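Local coordinates for protein chorismate synthase (PDB 1Q1L) that probably catalyses the last step of the shikimate pathway, eliminating phosphate from 5-enolpyruvylshikimate-3-phosphate to give chorismate with reduced FMN as cofactor, at residues Leu35-Ile40 / Thr63-Ser68; Val167-Gln172 / Gly228-Val233. All blocks are in the same frame, centred on the assembly; numbering follows the deposited sequence.

How the contacts relate
Both segments of contact 1 (35-40 with 63-68) precede those of contact 2 (167-172 with 228-233) in the chain. Their centres are about 30 Å apart, their nearest atoms about 16 Å, on opposite sides of the chain's centre. Each belongs to a different antiparallel sheet: strand 64-68 is one of the two outermost strands, within this chain, of a four-stranded sheet, whereas strands 162-170 and 229-236 are neighbours inside a five-stranded one. Helix 37-48 packs against the first sheet, I40 touching A64, I66 and, on strand 80-85, L82; helix 356-379 packs against the second. This fits the beta-alpha-beta sandwich described for this enzyme, contact 1 sampling a helix-sheet interface and contact 2 strand pairing.

Contact 1 of 2, residues Leu35-Ile40 / Thr63-Ser68; sequences LSEEEI and TAEILS
E37, in the first turn of helix 37-48, sends its carboxylate to the backbone of I66 on strand 64-68: I66 N donates to E37 OE2 at 2.7 Å, with an N-H...O angle of 158°, and meets the anti lone pair. CG is anti to the carbonyl carbon and beside the backbone N (chi1 -56°), and the extended chi2 (-171°) carries the carboxylate toward the strand. On the way E37 CG lies 3.7 Å from I66 CG1, the two side chains crossing obliquely. The same oxygen, OE2, also comes to 3.0 Å from E65 CA. Deeper in, I40 CG2 packs on A64 CB at 3.7 Å, while I40 CD1 and I66 CD1 approach to 4.3 Å. This is a helix start laid on an outermost strand, within this chain, of a four-stranded antiparallel sheet. A capping box begins the helix: S36 N donates to E39 OE2 at 2.9 Å, and E39 N returns a weak bond to S36 OG. I40 also reaches L82 of strand 80-85 and A147 and V151 of helix 142-157. The carboxylate of E65, 5.3 Å from that of E37 between their OE2 atoms, forms a salt bridge with K20 of the second subunit.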
loop_
_atom_site.group_PDB
_atom_site.type_symbol
_atom_site.label_atom_id
_atom_site.label_comp_id
_atom_site.label_asym_id
_atom_site.label_seq_id
_atom_site.Cartn_x
_atom_site.Cartn_y
_atom_site.Cartn_z
ATOM N N LEU A 35 -12.313 -22.166 12.165
ATOM C CA LEU A 35 -11.003 -22.483 11.597
ATOM C C LEU A 35 -10.232 -23.441 12.501
ATOM O O LEU A 35 -10.158 -23.234 13.711
ATOM C CB LEU A 35 -10.183 -21.201 11.400
ATOM C CG LEU A 35 -8.790 -21.328 10.762
ATOM C CD1 LEU A 35 -8.915 -21.812 9.318
ATOM C CD2 LEU A 35 -8.085 -19.981 10.791
ATOM N N SER A 36 -9.648 -24.478 11.908
ATOM C CA SER A 36 -8.886 -25.457 12.672
ATOM C C SER A 36 -7.523 -25.699 12.038
ATOM O O SER A 36 -7.305 -25.377 10.869
ATOM C CB SER A 36 -9.645 -26.783 12.730
ATOM O OG SER A 36 -9.739 -27.351 11.433
ATOM N N GLU A 37 -6.606 -26.265 12.812
ATOM C CA GLU A 37 -5.281 -26.569 12.292
ATOM C C GLU A 37 -5.392 -27.708 11.272
ATOM O O GLU A 37 -4.655 -27.744 10.290
ATOM C CB GLU A 37 -4.332 -26.971 13.430
ATOM C CG GLU A 37 -4.214 -25.923 14.537
ATOM C CD GLU A 37 -3.120 -26.232 15.546
ATOM O OE1 GLU A 37 -3.123 -27.349 16.107
ATOM O OE2 GLU A 37 -2.261 -25.355 15.786
ATOM N N GLU A 38 -6.318 -28.636 11.502
ATOM C CA GLU A 38 -6.492 -29.767 10.588
ATOM C C GLU A 38 -6.801 -29.308 9.166
ATOM O O GLU A 38 -6.286 -29.872 8.204
ATOM C CB GLU A 38 -7.597 -30.701 11.089
ATOM C CG GLU A 38 -8.043 -31.765 10.078
ATOM C CD GLU A 38 -6.880 -32.446 9.362
ATOM O OE1 GLU A 38 -5.889 -32.817 10.031
ATOM O OE2 GLU A 38 -6.961 -32.620 8.128
ATOM N N GLU A 39 -7.647 -28.289 9.036
ATOM C CA GLU A 39 -7.990 -27.757 7.721
ATOM C C GLU A 39 -6.728 -27.223 7.053
ATOM O O GLU A 39 -6.521 -27.395 5.850
ATOM C CB GLU A 39 -9.013 -26.630 7.857
ATOM C CG GLU A 39 -10.408 -27.104 8.213
ATOM C CD GLU A 39 -11.315 -25.972 8.654
ATOM O OE1 GLU A 39 -12.509 -25.995 8.283
ATOM O OE2 GLU A 39 -10.839 -25.071 9.381
ATOM N N ILE A 40 -5.879 -26.577 7.842
ATOM C CA ILE A 40 -4.642 -26.026 7.315
ATOM C C ILE A 40 -3.683 -27.163 6.990
ATOM O O ILE A 40 -3.096 -27.200 5.907
ATOM C CB ILE A 40 -3.987 -25.064 8.324
ATOM C CG1 ILE A 40 -4.930 -23.880 8.579
ATOM C CG2 ILE A 40 -2.638 -24.590 7.794
ATOM C CD1 ILE A 40 -4.382 -22.833 9.542
ATOM N N THR A 63 3.009 -29.626 9.396
ATOM C CA THR A 63 1.900 -29.252 10.250
ATOM C C THR A 63 2.058 -27.803 10.666
ATOM O O THR A 63 3.174 -27.314 10.867
ATOM C CB THR A 63 1.834 -30.131 11.514
ATOM O OG1 THR A 63 3.131 -30.199 12.116
ATOM C CG2 THR A 63 1.358 -31.531 11.167
ATOM N N ALA A 64 0.935 -27.112 10.785
ATOM C CA ALA A 64 0.957 -25.720 11.182
ATOM C C ALA A 64 0.355 -25.579 12.567
ATOM O O ALA A 64 -0.607 -26.264 12.911
ATOM C CB ALA A 64 0.173 -24.881 10.189
ATOM N N GLU A 65 0.945 -24.707 13.371
ATOM C CA GLU A 65 0.425 -24.453 14.699
ATOM C C GLU A 65 -0.140 -23.048 14.662
ATOM O O GLU A 65 0.521 -22.128 14.194
ATOM C CB GLU A 65 1.533 -24.543 15.759
ATOM C CG GLU A 65 1.155 -23.856 17.072
ATOM C CD GLU A 65 2.087 -24.178 18.229
ATOM O OE1 GLU A 65 3.321 -24.197 18.037
ATOM O OE2 GLU A 65 1.574 -24.396 19.344
ATOM N N ILE A 66 -1.372 -22.884 15.127
ATOM C CA ILE A 66 -1.977 -21.561 15.151
ATOM C C ILE A 66 -1.492 -20.875 16.420
ATOM O O ILE A 66 -1.690 -21.384 17.521
ATOM C CB ILE A 66 -3.512 -21.645 15.154
ATOM C CG1 ILE A 66 -3.998 -22.269 13.839
ATOM C CG2 ILE A 66 -4.110 -20.255 15.354
ATOM C CD1 ILE A 66 -5.516 -22.367 13.712
ATOM N N LEU A 67 -0.853 -19.722 16.259
ATOM C CA LEU A 67 -0.313 -18.973 17.390
ATOM C C LEU A 67 -1.221 -17.857 17.904
ATOM O O LEU A 67 -0.995 -17.319 18.989
ATOM C CB LEU A 67 1.039 -18.370 17.008
ATOM C CG LEU A 67 2.122 -19.326 16.505
ATOM C CD1 LEU A 67 3.320 -18.514 16.036
ATOM C CD2 LEU A 67 2.523 -20.300 17.606
ATOM N N SER A 68 -2.234 -17.497 17.126
ATOM C CA SER A 68 -3.138 -16.434 17.531
ATOM C C SER A 68 -4.265 -16.269 16.533
ATOM O O SER A 68 -4.254 -16.886 15.470
ATOM C CB SER A 68 -2.389 -15.105 17.624
ATOM O OG SER A 68 -2.082 -14.609 16.329
#

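Contact 2 of 2, residues Val167-Gln172 / Gly228-Val233; sequences VVSIGQ and GGVFEV
V168 and S169 both face V230, a classic beta bulge in an antiparallel ladder: the register shifts by one residue between V167 and S169, while the segment axes run at 174° and approach to 4.5 Å. V230 O accepts twice, from V168 N at 2.8 Å and from S169 N at a longer 3.3 Å, the latter bent to 138° at the hydrogen. V230 N answers with a bond to S169 O. V167 with F231 and I170 with G229 are non-hydrogen-bonded pairs, and beyond the latter G171 N reaches G228 O at 3.0 Å from above the carbonyl plane.

Apolar contacts gather around V168. Its CG2 lies 3.5 Å from V230 CG1, the two side chains crossing at a slant, and nearer still to the twice-accepting V230 O, while its CG1 meets E232 CG at 3.5 Å, nearly at a right angle to the glutamate chain.

S169 OG, set between the backbone N and the carbonyl carbon (chi1 69°), makes a close polar-to-carbon approach to V230 CB at 3.1 Å.

Both oxygens of the buried E232 carboxylate are satisfied: OE2 forms salt bridges with R320 and K181, and OE1 is hydrogen-bonded to Y183 OH.

G228 lies about 4 Å from the side chain of P325, a predicted FMN-binding residue, so it probably borders the cofactor site.

In its five-stranded sheet, strand 229-236 runs between 162-170 and 317-323. Helix 356-379 covers the face bearing I170 and F231, while on the other face V230 packs against A278 of the third subunit.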
loop_
_atom_site.group_PDB
_atom_site.type_symbol
_atom_site.label_atom_id
_atom_site.label_comp_id
_atom_site.label_asym_id
_atom_site.label_seq_id
_atom_site.Cartn_x
_atom_site.Cartn_y
_atom_site.Cartn_z
ATOM N N VAL A 167 -3.362 -31.382 -12.973
ATOM C CA VAL A 167 -2.280 -31.295 -13.945
ATOM C C VAL A 167 -2.778 -31.694 -15.332
ATOM O O VAL A 167 -3.554 -32.637 -15.470
ATOM C CB VAL A 167 -1.112 -32.215 -13.533
ATOM C CG1 VAL A 167 0.003 -32.144 -14.564
ATOM C CG2 VAL A 167 -0.597 -31.809 -12.161
ATOM N N VAL A 168 -2.332 -30.976 -16.359
ATOM C CA VAL A 168 -2.752 -31.276 -17.723
ATOM C C VAL A 168 -1.594 -31.727 -18.611
ATOM O O VAL A 168 -1.809 -32.201 -19.730
ATOM C CB VAL A 168 -3.441 -30.062 -18.376
ATOM C CG1 VAL A 168 -4.666 -29.671 -17.570
ATOM C CG2 VAL A 168 -2.473 -28.905 -18.473
ATOM N N SER A 169 -0.371 -31.579 -18.112
ATOM C CA SER A 169 0.806 -31.988 -18.868
ATOM C C SER A 169 2.056 -32.008 -18.002
ATOM O O SER A 169 2.234 -31.159 -17.127
ATOM C CB SER A 169 1.031 -31.050 -20.059
ATOM O OG SER A 169 1.422 -29.757 -19.628
ATOM N N ILE A 170 2.905 -33.001 -18.241
ATOM C CA ILE A 170 4.176 -33.159 -17.536
ATOM C C ILE A 170 5.170 -33.488 -18.630
ATOM O O ILE A 170 5.048 -34.521 -19.291
ATOM C CB ILE A 170 4.155 -34.331 -16.534
ATOM C CG1 ILE A 170 3.162 -34.050 -15.411
ATOM C CG2 ILE A 170 5.548 -34.538 -15.949
ATOM C CD1 ILE A 170 3.109 -35.147 -14.363
ATOM N N GLY A 171 6.148 -32.615 -18.831
ATOM C CA GLY A 171 7.119 -32.855 -19.880
ATOM C C GLY A 171 6.396 -32.767 -21.207
ATOM O O GLY A 171 5.508 -31.929 -21.370
ATOM N N GLN A 172 6.757 -33.628 -22.153
ATOM C CA GLN A 172 6.113 -33.619 -23.461
ATOM C C GLN A 172 4.794 -34.386 -23.459
ATOM O O GLN A 172 4.018 -34.299 -24.412
ATOM C CB GLN A 172 7.049 -34.211 -24.519
ATOM C CG GLN A 172 8.160 -33.273 -24.988
ATOM C CD GLN A 172 7.626 -32.021 -25.673
ATOM O OE1 GLN A 172 6.522 -32.022 -26.224
ATOM N NE2 GLN A 172 8.420 -30.952 -25.659
ATOM N N GLY A 228 9.092 -30.209 -16.596
ATOM C CA GLY A 228 8.253 -29.083 -16.237
ATOM C C GLY A 228 6.823 -29.565 -16.362
ATOM O O GLY A 228 6.585 -30.767 -16.486
ATOM N N GLY A 229 5.864 -28.649 -16.337
ATOM C CA GLY A 229 4.480 -29.063 -16.452
ATOM C C GLY A 229 3.495 -27.916 -16.512
ATOM O O GLY A 229 3.848 -26.751 -16.313
ATOM N N VAL A 230 2.244 -28.256 -16.790
ATOM C CA VAL A 230 1.189 -27.266 -16.874
ATOM C C VAL A 230 -0.016 -27.753 -16.098
ATOM O O VAL A 230 -0.368 -28.936 -16.156
ATOM C CB VAL A 230 0.769 -27.026 -18.338
ATOM C CG1 VAL A 230 -0.406 -26.071 -18.389
ATOM C CG2 VAL A 230 1.944 -26.478 -19.135
ATOM N N PHE A 231 -0.640 -26.856 -15.347
ATOM C CA PHE A 231 -1.839 -27.223 -14.612
ATOM C C PHE A 231 -2.887 -26.135 -14.749
ATOM O O PHE A 231 -2.586 -25.012 -15.151
ATOM C CB PHE A 231 -1.544 -27.483 -13.133
ATOM C CG PHE A 231 -0.914 -26.326 -12.426
ATOM C CD1 PHE A 231 0.467 -26.174 -12.412
ATOM C CD2 PHE A 231 -1.699 -25.390 -11.762
ATOM C CE1 PHE A 231 1.059 -25.103 -11.739
ATOM C CE2 PHE A 231 -1.111 -24.316 -11.088
ATOM C CZ PHE A 231 0.267 -24.175 -11.077
ATOM N N GLU A 232 -4.130 -26.482 -14.445
ATOM C CA GLU A 232 -5.212 -25.523 -14.525
ATOM C C GLU A 232 -5.822 -25.408 -13.138
ATOM O O GLU A 232 -6.016 -26.409 -12.444
ATOM C CB GLU A 232 -6.255 -25.978 -15.561
ATOM C CG GLU A 232 -5.621 -26.315 -16.918
ATOM C CD GLU A 232 -6.620 -26.690 -18.002
ATOM O OE1 GLU A 232 -7.658 -27.309 -17.683
ATOM O OE2 GLU A 232 -6.349 -26.377 -19.183
ATOM N N VAL A 233 -6.083 -24.177 -12.725
ATOM C CA VAL A 233 -6.672 -23.920 -11.420
ATOM C C VAL A 233 -8.002 -23.258 -11.686
ATOM O O VAL A 233 -8.106 -22.412 -12.569
ATOM C CB VAL A 233 -5.806 -22.943 -10.586
ATOM C CG1 VAL A 233 -6.339 -22.862 -9.157
ATOM C CG2 VAL A 233 -4.372 -23.391 -10.598
#